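Local coordinates for protein pyruvate kinase (Pseudomonas aeruginosa, PDB 6QXL) that probably transfers a phosphoryl group from phosphoenolpyruvate to ADP, giving pyruvate and ATP in the last step of glycolysis, and binds glucose-6-phosphate in its alpha/beta domain, at residues I424-A429 / Q438-E443; V456-G461 / K474-G479. All blocks are in the same frame, centred on the assembly; numbering follows the deposited sequence.

Contact 1: I424-A429 / Q438-E443; sequences IPFDPA and QAAVDE
Glu443 OE1, 3.7 Å from Ile424 CG2, is held from outside the two segments by a salt bridge to NH1 of Arg447. What passes between 424-429 and 438-443 themselves is van der Waals contact. The side chains of Ile424 and Glu443 lie alongside each other, pointing opposite ways, which also brings Ile424 CG2 to 3.9 Å from Glu443 CB. The glutamate chain bends at its second torsion (chi2 -71°), bringing one carboxylate oxygen, OE1, back to the isoleucine methyl, and the carboxylate plane stands 58° from the plane of the Phe426 ring.

Phe426 has CG anti to its own nitrogen (chi1 -172°), an orientation that sends the ring away from the strand end and onto the helix. The CE2-CZ side of the ring does the touching: CE2 lies 3.6 Å from Ala440 N, at an oblique approach, and 3.8 Å from Ala439 C, which sits at the ring edge. Ala439 CB comes in near the ring plane, 3.9 Å from Phe426 CE2, while Ala440 CB stands well out of that plane, 4.0 Å from Phe426 CZ. Nearer the ring's root, Phe426 CD2 is 4.1 Å from Glu443 CG. Tyr405, on the adjoining strand, meets the Phe426 ring edge-to-face and hydrogen-bonds through OH to Ala440 O. With this ring-on-alanine packing as its local detail, strand 421-425 followed by helix 436-446 on the sheet forms a beta-alpha unit of the alpha/beta domain.

Contact 2: V456-G461 / K474-G479; sequences VILTKG and KVLHVG. With G6P (6-O-phosphono-alpha-D-glucopyranose), chain M.
Strands 456-461 and 474-477 run antiparallel, their short axes 4.7 Å apart at closest approach and 140° between directions, a marked twist. Val456 and Leu476 form a hydrogen-bonded pair in which Leu476 N to Val456 O (2.9 Å) is nearly straight, whereas Val456 N to Leu476 O is bent to 137° at the hydrogen. Leu458 and Lys474 make the second such pair, with Leu458 N to Lys474 O at 2.9 Å and Lys474 N to Leu458 O at 2.8 Å. Between them sits the non-hydrogen-bonded pair Ile457-Val475, where Ile457 CA gives a CA-H...O contact of 3.3 Å to Lys474 O. This is a beta hairpin at one end of the domain's mixed sheet, and pairing of Lys474 with a strand of a neighbouring subunit carries the sheet across the interface.

Ile457 CG1 and Val475 CG2 meet at 4.3 Å on the face that Ile457 packs against helix 359-373. On the other face, with CG opposite the carbonyl carbon (chi1 -50°), Leu476 leans across the strands and sets CD1 4.1 Å from Leu458 CB. Lys474 bends late in its chain, and its NZ forms a salt bridge with Asp462 of that neighbouring subunit. Farther along, Gly461 N comes within 2.9 Å of O3 of the bound glucose-6-phosphate.

How the contacts relate
From the N terminus, strand 421-425 leads into contact 1, which closes an eight-residue loop by laying helix 436-446 against the strand's end. The chain then enters strand 455-461; twelve residues, the last four already in strand 470-477, separate the segments of contact 2, the paired body of the hairpin. The two closures are in series, neither nested nor crossed, with centres about 12 Å apart. They reach the same five-stranded sheet from its two ends: 421-425 and 470-477 are its outermost strands within the chain, with 402-406, 377-383 and 455-461 between. The helix joins them directly, since Val441 CG1 packs 3.9 Å from Val478 CG2, just beyond the hairpin's second strand.

Contact 1: I424-A429 / Q438-E443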
ATOM      1  N   ILE A 424     -18.239  -7.393 -32.427  1.00 50.65           N
ATOM      2  CA  ILE A 424     -18.023  -8.345 -33.506  1.00 53.23           C
ATOM      3  C   ILE A 424     -19.326  -9.129 -33.691  1.00 52.18           C
ATOM      4  O   ILE A 424     -19.667  -9.954 -32.845  1.00 43.70           O
ATOM      5  CB  ILE A 424     -16.902  -9.341 -33.187  1.00 54.91           C
ATOM      6  CG1 ILE A 424     -15.562  -8.627 -32.937  1.00 57.16           C
ATOM      7  CG2 ILE A 424     -16.785 -10.348 -34.313  1.00 58.71           C
ATOM      8  CD1 ILE A 424     -14.854  -8.119 -34.151  1.00 57.91           C
ATOM      9  N   PRO A 425     -20.054  -8.897 -34.804  1.00 51.37           N
ATOM     10  CA  PRO A 425     -21.305  -9.653 -34.994  1.00 49.78           C
ATOM     11  C   PRO A 425     -20.985 -11.138 -35.218  1.00 46.92           C
ATOM     12  O   PRO A 425     -20.018 -11.468 -35.956  1.00 41.01           O
ATOM     13  CB  PRO A 425     -21.935  -9.023 -36.235  1.00 49.47           C
ATOM     14  CG  PRO A 425     -21.148  -7.795 -36.504  1.00 50.78           C
ATOM     15  CD  PRO A 425     -19.763  -8.043 -35.960  1.00 53.28           C
ATOM     16  N   PHE A 426     -21.743 -11.993 -34.538  1.00 42.11           N
ATOM     17  CA  PHE A 426     -21.404 -13.400 -34.429  1.00 46.25           C
ATOM     18  C   PHE A 426     -22.565 -14.151 -33.811  1.00 44.73           C
ATOM     19  O   PHE A 426     -23.187 -13.669 -32.848  1.00 49.13           O
ATOM     20  CB  PHE A 426     -20.146 -13.548 -33.579  1.00 53.80           C
ATOM     21  CG  PHE A 426     -19.560 -14.929 -33.542  1.00 56.58           C
ATOM     22  CD1 PHE A 426     -19.923 -15.789 -32.527  1.00 54.05           C
ATOM     23  CD2 PHE A 426     -18.564 -15.322 -34.463  1.00 59.63           C
ATOM     24  CE1 PHE A 426     -19.359 -17.065 -32.448  1.00 52.90           C
ATOM     25  CE2 PHE A 426     -17.988 -16.565 -34.368  1.00 59.97           C
ATOM     26  CZ  PHE A 426     -18.355 -17.432 -33.358  1.00 56.55           C
ATOM     27  N   ASP A 427     -22.877 -15.309 -34.402  1.00 52.37           N
ATOM     28  CA  ASP A 427     -23.968 -16.161 -33.937  1.00 57.81           C
ATOM     29  C   ASP A 427     -23.447 -17.560 -33.662  1.00 60.47           C
ATOM     30  O   ASP A 427     -23.412 -18.391 -34.569  1.00 56.80           O
ATOM     31  CB  ASP A 427     -25.125 -16.230 -34.941  1.00 57.64           C
ATOM     32  CG  ASP A 427     -26.382 -16.850 -34.330  1.00 58.01           C
ATOM     33  OD1 ASP A 427     -26.328 -17.286 -33.145  1.00 56.70           O
ATOM     34  OD2 ASP A 427     -27.423 -16.892 -35.029  1.00 59.55           O
ATOM     35  N   PRO A 428     -23.088 -17.842 -32.395  1.00 64.51           N
ATOM     36  CA  PRO A 428     -22.544 -19.162 -32.105  1.00 68.39           C
ATOM     37  C   PRO A 428     -23.580 -20.305 -32.240  1.00 65.87           C
ATOM     38  O   PRO A 428     -23.201 -21.407 -32.658  1.00 84.03           O
ATOM     39  CB  PRO A 428     -22.026 -19.014 -30.667  1.00 70.73           C
ATOM     40  CG  PRO A 428     -22.946 -18.025 -30.053  1.00 68.25           C
ATOM     41  CD  PRO A 428     -23.353 -17.083 -31.158  1.00 65.93           C
ATOM     42  N   ALA A 429     -24.852 -20.043 -31.925  1.00 64.60           N
ATOM     43  CA  ALA A 429     -25.910 -21.071 -31.996  1.00 63.76           C
ATOM     44  C   ALA A 429     -26.090 -21.651 -33.407  1.00 69.96           C
ATOM     45  O   ALA A 429     -26.414 -22.818 -33.559  1.00 64.11           O
ATOM     46  CB  ALA A 429     -27.246 -20.522 -31.492  1.00 59.12           C
ATOM     47  N   GLN A 438     -12.758 -21.670 -33.027  1.00 54.55           N
ATOM     48  CA  GLN A 438     -11.906 -21.262 -34.157  1.00 54.55           C
ATOM     49  C   GLN A 438     -12.642 -20.262 -35.063  1.00 51.86           C
ATOM     50  O   GLN A 438     -12.005 -19.451 -35.719  1.00 42.26           O
ATOM     51  CB  GLN A 438     -11.444 -22.469 -34.972  1.00 51.28           C
ATOM     52  CG  GLN A 438     -10.528 -22.145 -36.155  1.00 47.28           C
ATOM     53  CD  GLN A 438      -9.181 -21.561 -35.757  1.00 48.72           C
ATOM     54  OE1 GLN A 438      -8.441 -22.179 -34.994  1.00 52.46           O
ATOM     55  NE2 GLN A 438      -8.834 -20.388 -36.298  1.00 48.49           N
ATOM     56  N   ALA A 439     -13.971 -20.319 -35.073  1.00 49.52           N
ATOM     57  CA  ALA A 439     -14.758 -19.365 -35.830  1.00 53.31           C
ATOM     58  C   ALA A 439     -14.589 -17.954 -35.249  1.00 55.92           C
ATOM     59  O   ALA A 439     -14.342 -16.993 -35.982  1.00 51.39           O
ATOM     60  CB  ALA A 439     -16.228 -19.777 -35.841  1.00 55.07           C
ATOM     61  N   ALA A 440     -14.708 -17.853 -33.928  1.00 59.13           N
ATOM     62  CA  ALA A 440     -14.463 -16.593 -33.221  1.00 53.45           C
ATOM     63  C   ALA A 440     -13.034 -16.088 -33.438  1.00 49.07           C
ATOM     64  O   ALA A 440     -12.815 -14.934 -33.763  1.00 55.21           O
ATOM     65  CB  ALA A 440     -14.751 -16.747 -31.746  1.00 51.64           C
ATOM     66  N   VAL A 441     -12.062 -16.959 -33.322  1.00 45.56           N
ATOM     67  CA  VAL A 441     -10.688 -16.545 -33.559  1.00 45.17           C
ATOM     68  C   VAL A 441     -10.485 -16.084 -35.000  1.00 46.98           C
ATOM     69  O   VAL A 441      -9.665 -15.210 -35.267  1.00 44.65           O
ATOM     70  CB  VAL A 441      -9.719 -17.672 -33.165  1.00 44.48           C
ATOM     71  CG1 VAL A 441      -8.269 -17.358 -33.554  1.00 41.91           C
ATOM     72  CG2 VAL A 441      -9.819 -17.895 -31.665  1.00 48.08           C
ATOM     73  N   ASP A 442     -11.227 -16.670 -35.933  1.00 56.39           N
ATOM     74  CA  ASP A 442     -11.123 -16.266 -37.345  1.00 61.75           C
ATOM     75  C   ASP A 442     -11.501 -14.801 -37.544  1.00 55.74           C
ATOM     76  O   ASP A 442     -10.798 -14.061 -38.242  1.00 50.54           O
ATOM     77  CB  ASP A 442     -11.963 -17.174 -38.264  1.00 65.55           C
ATOM     78  CG  ASP A 442     -11.278 -18.505 -38.576  1.00 65.57           C
ATOM     79  OD1 ASP A 442     -10.031 -18.572 -38.561  1.00 67.29           O
ATOM     80  OD2 ASP A 442     -11.996 -19.505 -38.802  1.00 65.28           O
ATOM     81  N   GLU A 443     -12.584 -14.386 -36.888  1.00 49.87           N
ATOM     82  CA  GLU A 443     -13.033 -12.997 -36.944  1.00 49.71           C
ATOM     83  C   GLU A 443     -11.933 -11.999 -36.550  1.00 51.62           C
ATOM     84  O   GLU A 443     -11.834 -10.927 -37.136  1.00 62.37           O
ATOM     85  CB  GLU A 443     -14.261 -12.809 -36.053  1.00 53.13           C
ATOM     86  CG  GLU A 443     -15.504 -13.562 -36.524  1.00 52.02           C
ATOM     87  CD  GLU A 443     -16.127 -12.973 -37.781  1.00 54.83           C
ATOM     88  OE1 GLU A 443     -16.411 -11.792 -37.752  1.00 59.86           O
ATOM     89  OE2 GLU A 443     -16.321 -13.688 -38.776  1.00 56.39           O
TER

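Contact 2: V456-G461 / K474-G479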
ATOM      1  N   VAL A 456      -5.312 -15.669 -26.481  1.00 36.17           N
ATOM      2  CA  VAL A 456      -6.607 -15.015 -26.426  1.00 35.48           C
ATOM      3  C   VAL A 456      -7.416 -15.618 -25.289  1.00 33.18           C
ATOM      4  O   VAL A 456      -7.223 -16.767 -24.941  1.00 39.83           O
ATOM      5  CB  VAL A 456      -7.305 -15.167 -27.819  1.00 37.52           C
ATOM      6  CG1 VAL A 456      -8.755 -15.642 -27.801  1.00 39.26           C
ATOM      7  CG2 VAL A 456      -7.202 -13.854 -28.520  1.00 39.59           C
ATOM      8  N   ILE A 457      -8.347 -14.847 -24.769  1.00 29.99           N
ATOM      9  CA  ILE A 457      -9.271 -15.353 -23.755  1.00 33.70           C
ATOM     10  C   ILE A 457     -10.643 -15.454 -24.390  1.00 35.35           C
ATOM     11  O   ILE A 457     -11.078 -14.526 -25.067  1.00 43.39           O
ATOM     12  CB  ILE A 457      -9.356 -14.436 -22.518  1.00 34.42           C
ATOM     13  CG1 ILE A 457      -8.054 -14.522 -21.733  1.00 37.59           C
ATOM     14  CG2 ILE A 457     -10.539 -14.810 -21.635  1.00 31.48           C
ATOM     15  CD1 ILE A 457      -8.011 -13.641 -20.508  1.00 39.42           C
ATOM     16  N   LEU A 458     -11.323 -16.572 -24.174  1.00 33.93           N
ATOM     17  CA  LEU A 458     -12.691 -16.712 -24.609  1.00 32.77           C
ATOM     18  C   LEU A 458     -13.545 -16.967 -23.401  1.00 30.48           C
ATOM     19  O   LEU A 458     -13.201 -17.796 -22.565  1.00 32.56           O
ATOM     20  CB  LEU A 458     -12.812 -17.858 -25.615  1.00 34.22           C
ATOM     21  CG  LEU A 458     -14.153 -17.924 -26.362  1.00 36.53           C
ATOM     22  CD1 LEU A 458     -13.945 -18.517 -27.731  1.00 41.22           C
ATOM     23  CD2 LEU A 458     -15.217 -18.719 -25.622  1.00 37.19           C
ATOM     24  N   THR A 459     -14.666 -16.266 -23.308  1.00 32.28           N
ATOM     25  CA  THR A 459     -15.640 -16.517 -22.248  1.00 34.66           C
ATOM     26  C   THR A 459     -16.977 -16.847 -22.847  1.00 35.84           C
ATOM     27  O   THR A 459     -17.349 -16.313 -23.895  1.00 38.65           O
ATOM     28  CB  THR A 459     -15.817 -15.295 -21.292  1.00 37.66           C
ATOM     29  OG1 THR A 459     -16.424 -14.193 -21.982  1.00 33.77           O
ATOM     30  CG2 THR A 459     -14.454 -14.856 -20.716  1.00 38.07           C
ATOM     31  N   LYS A 460     -17.707 -17.721 -22.174  1.00 39.01           N
ATOM     32  CA  LYS A 460     -19.020 -18.140 -22.628  1.00 42.06           C
ATOM     33  C   LYS A 460     -19.732 -18.852 -21.500  1.00 43.10           C
ATOM     34  O   LYS A 460     -19.187 -19.000 -20.400  1.00 46.42           O
ATOM     35  CB  LYS A 460     -18.892 -19.059 -23.834  1.00 46.68           C
ATOM     36  CG  LYS A 460     -18.260 -20.390 -23.527  1.00 53.29           C
ATOM     37  CD  LYS A 460     -18.260 -21.328 -24.735  1.00 60.23           C
ATOM     38  CE  LYS A 460     -17.837 -22.704 -24.204  1.00 67.17           C
ATOM     39  NZ  LYS A 460     -17.530 -23.675 -25.269  1.00 73.08           N
ATOM     40  N   GLY A 461     -20.941 -19.302 -21.795  1.00 41.98           N
ATOM     41  CA  GLY A 461     -21.702 -20.163 -20.894  1.00 42.18           C
ATOM     42  C   GLY A 461     -21.934 -21.514 -21.545  1.00 48.56           C
ATOM     43  O   GLY A 461     -21.274 -21.863 -22.544  1.00 40.67           O
ATOM     44  N   LYS A 474     -11.609 -19.587 -21.096  1.00 37.09           N
ATOM     45  CA  LYS A 474     -10.603 -20.416 -21.755  1.00 35.62           C
ATOM     46  C   LYS A 474      -9.492 -19.528 -22.225  1.00 33.78           C
ATOM     47  O   LYS A 474      -9.722 -18.402 -22.636  1.00 40.70           O
ATOM     48  CB  LYS A 474     -11.179 -21.150 -22.982  1.00 42.57           C
ATOM     49  CG  LYS A 474     -12.118 -22.320 -22.684  1.00 52.56           C
ATOM     50  CD  LYS A 474     -12.812 -22.852 -23.933  1.00 60.61           C
ATOM     51  CE  LYS A 474     -13.059 -24.382 -23.940  1.00 62.74           C
ATOM     52  NZ  LYS A 474     -11.931 -25.051 -24.655  1.00 63.90           N
ATOM     53  N   VAL A 475      -8.281 -20.040 -22.204  1.00 33.03           N
ATOM     54  CA  VAL A 475      -7.122 -19.332 -22.722  1.00 34.00           C
ATOM     55  C   VAL A 475      -6.594 -20.158 -23.901  1.00 39.85           C
ATOM     56  O   VAL A 475      -6.164 -21.293 -23.725  1.00 45.91           O
ATOM     57  CB  VAL A 475      -6.055 -19.162 -21.617  1.00 31.13           C
ATOM     58  CG1 VAL A 475      -4.777 -18.532 -22.152  1.00 31.94           C
ATOM     59  CG2 VAL A 475      -6.617 -18.331 -20.488  1.00 30.86           C
ATOM     60  N   LEU A 476      -6.641 -19.573 -25.091  1.00 41.29           N
ATOM     61  CA  LEU A 476      -6.403 -20.286 -26.339  1.00 41.52           C
ATOM     62  C   LEU A 476      -5.225 -19.705 -27.082  1.00 42.67           C
ATOM     63  O   LEU A 476      -5.010 -18.506 -27.064  1.00 49.68           O
ATOM     64  CB  LEU A 476      -7.639 -20.232 -27.223  1.00 40.92           C
ATOM     65  CG  LEU A 476      -8.950 -20.619 -26.537  1.00 42.79           C
ATOM     66  CD1 LEU A 476     -10.140 -20.374 -27.485  1.00 44.06           C
ATOM     67  CD2 LEU A 476      -8.914 -22.049 -26.046  1.00 42.74           C
ATOM     68  N   HIS A 477      -4.461 -20.572 -27.727  1.00 46.36           N
ATOM     69  CA  HIS A 477      -3.262 -20.191 -28.467  1.00 49.91           C
ATOM     70  C   HIS A 477      -3.635 -20.140 -29.952  1.00 53.10           C
ATOM     71  O   HIS A 477      -4.065 -21.139 -30.519  1.00 54.14           O
ATOM     72  CB  HIS A 477      -2.133 -21.196 -28.220  1.00 51.98           C
ATOM     73  CG  HIS A 477      -0.773 -20.713 -28.607  1.00 52.12           C
ATOM     74  ND1 HIS A 477       0.330 -21.539 -28.625  1.00 54.82           N
ATOM     75  CD2 HIS A 477      -0.329 -19.494 -28.974  1.00 54.17           C
ATOM     76  CE1 HIS A 477       1.402 -20.848 -28.981  1.00 49.68           C
ATOM     77  NE2 HIS A 477       1.027 -19.604 -29.211  1.00 53.55           N
ATOM     78  N   VAL A 478      -3.499 -18.973 -30.561  1.00 54.47           N
ATOM     79  CA  VAL A 478      -3.880 -18.785 -31.949  1.00 55.35           C
ATOM     80  C   VAL A 478      -2.865 -19.514 -32.831  1.00 54.82           C
ATOM     81  O   VAL A 478      -1.676 -19.185 -32.830  1.00 49.10           O
ATOM     82  CB  VAL A 478      -3.948 -17.285 -32.297  1.00 60.44           C
ATOM     83  CG1 VAL A 478      -4.146 -17.085 -33.793  1.00 63.75           C
ATOM     84  CG2 VAL A 478      -5.076 -16.623 -31.521  1.00 61.96           C
ATOM     85  N   GLY A 479      -3.356 -20.515 -33.554  1.00 53.91           N
ATOM     86  CA  GLY A 479      -2.510 -21.470 -34.271  1.00 57.39           C
ATOM     87  C   GLY A 479      -2.812 -22.912 -33.906  1.00 60.22           C
ATOM     88  O   GLY A 479      -2.672 -23.787 -34.736  1.00 65.67           O
TER
HETATM   89  C1  G6P M 501     -22.860 -16.507 -23.944  1.00 66.04           C
HETATM   90  C2  G6P M 501     -23.940 -17.456 -24.421  1.00 67.39           C
HETATM   91  C3  G6P M 501     -24.572 -17.943 -23.123  1.00 64.36           C
HETATM   92  C4  G6P M 501     -24.577 -16.931 -21.992  1.00 56.96           C
HETATM   93  C5  G6P M 501     -24.658 -15.580 -22.682  1.00 57.88           C
HETATM   94  C6  G6P M 501     -24.919 -14.484 -21.665  1.00 63.32           C
HETATM   95  O1  G6P M 501     -22.033 -16.372 -25.090  1.00 69.92           O
HETATM   96  O2  G6P M 501     -24.864 -16.848 -25.360  1.00 59.39           O
HETATM   97  O3  G6P M 501     -23.672 -18.956 -22.755  1.00 74.37           O
HETATM   98  O4  G6P M 501     -25.623 -17.212 -21.026  1.00 53.71           O
HETATM   99  O5  G6P M 501     -23.470 -15.321 -23.428  1.00 57.88           O
HETATM  100  O6  G6P M 501     -24.382 -13.218 -22.006  1.00 59.97           O
HETATM  101  P   G6P M 501     -24.721 -11.900 -21.081  1.00 56.21           P
HETATM  102  O1P G6P M 501     -25.943 -11.243 -21.675  1.00 61.83           O
HETATM  103  O2P G6P M 501     -23.361 -11.352 -21.450  1.00 40.07           O
HETATM  104  O3P G6P M 501     -25.134 -12.198 -19.617  1.00 46.90           O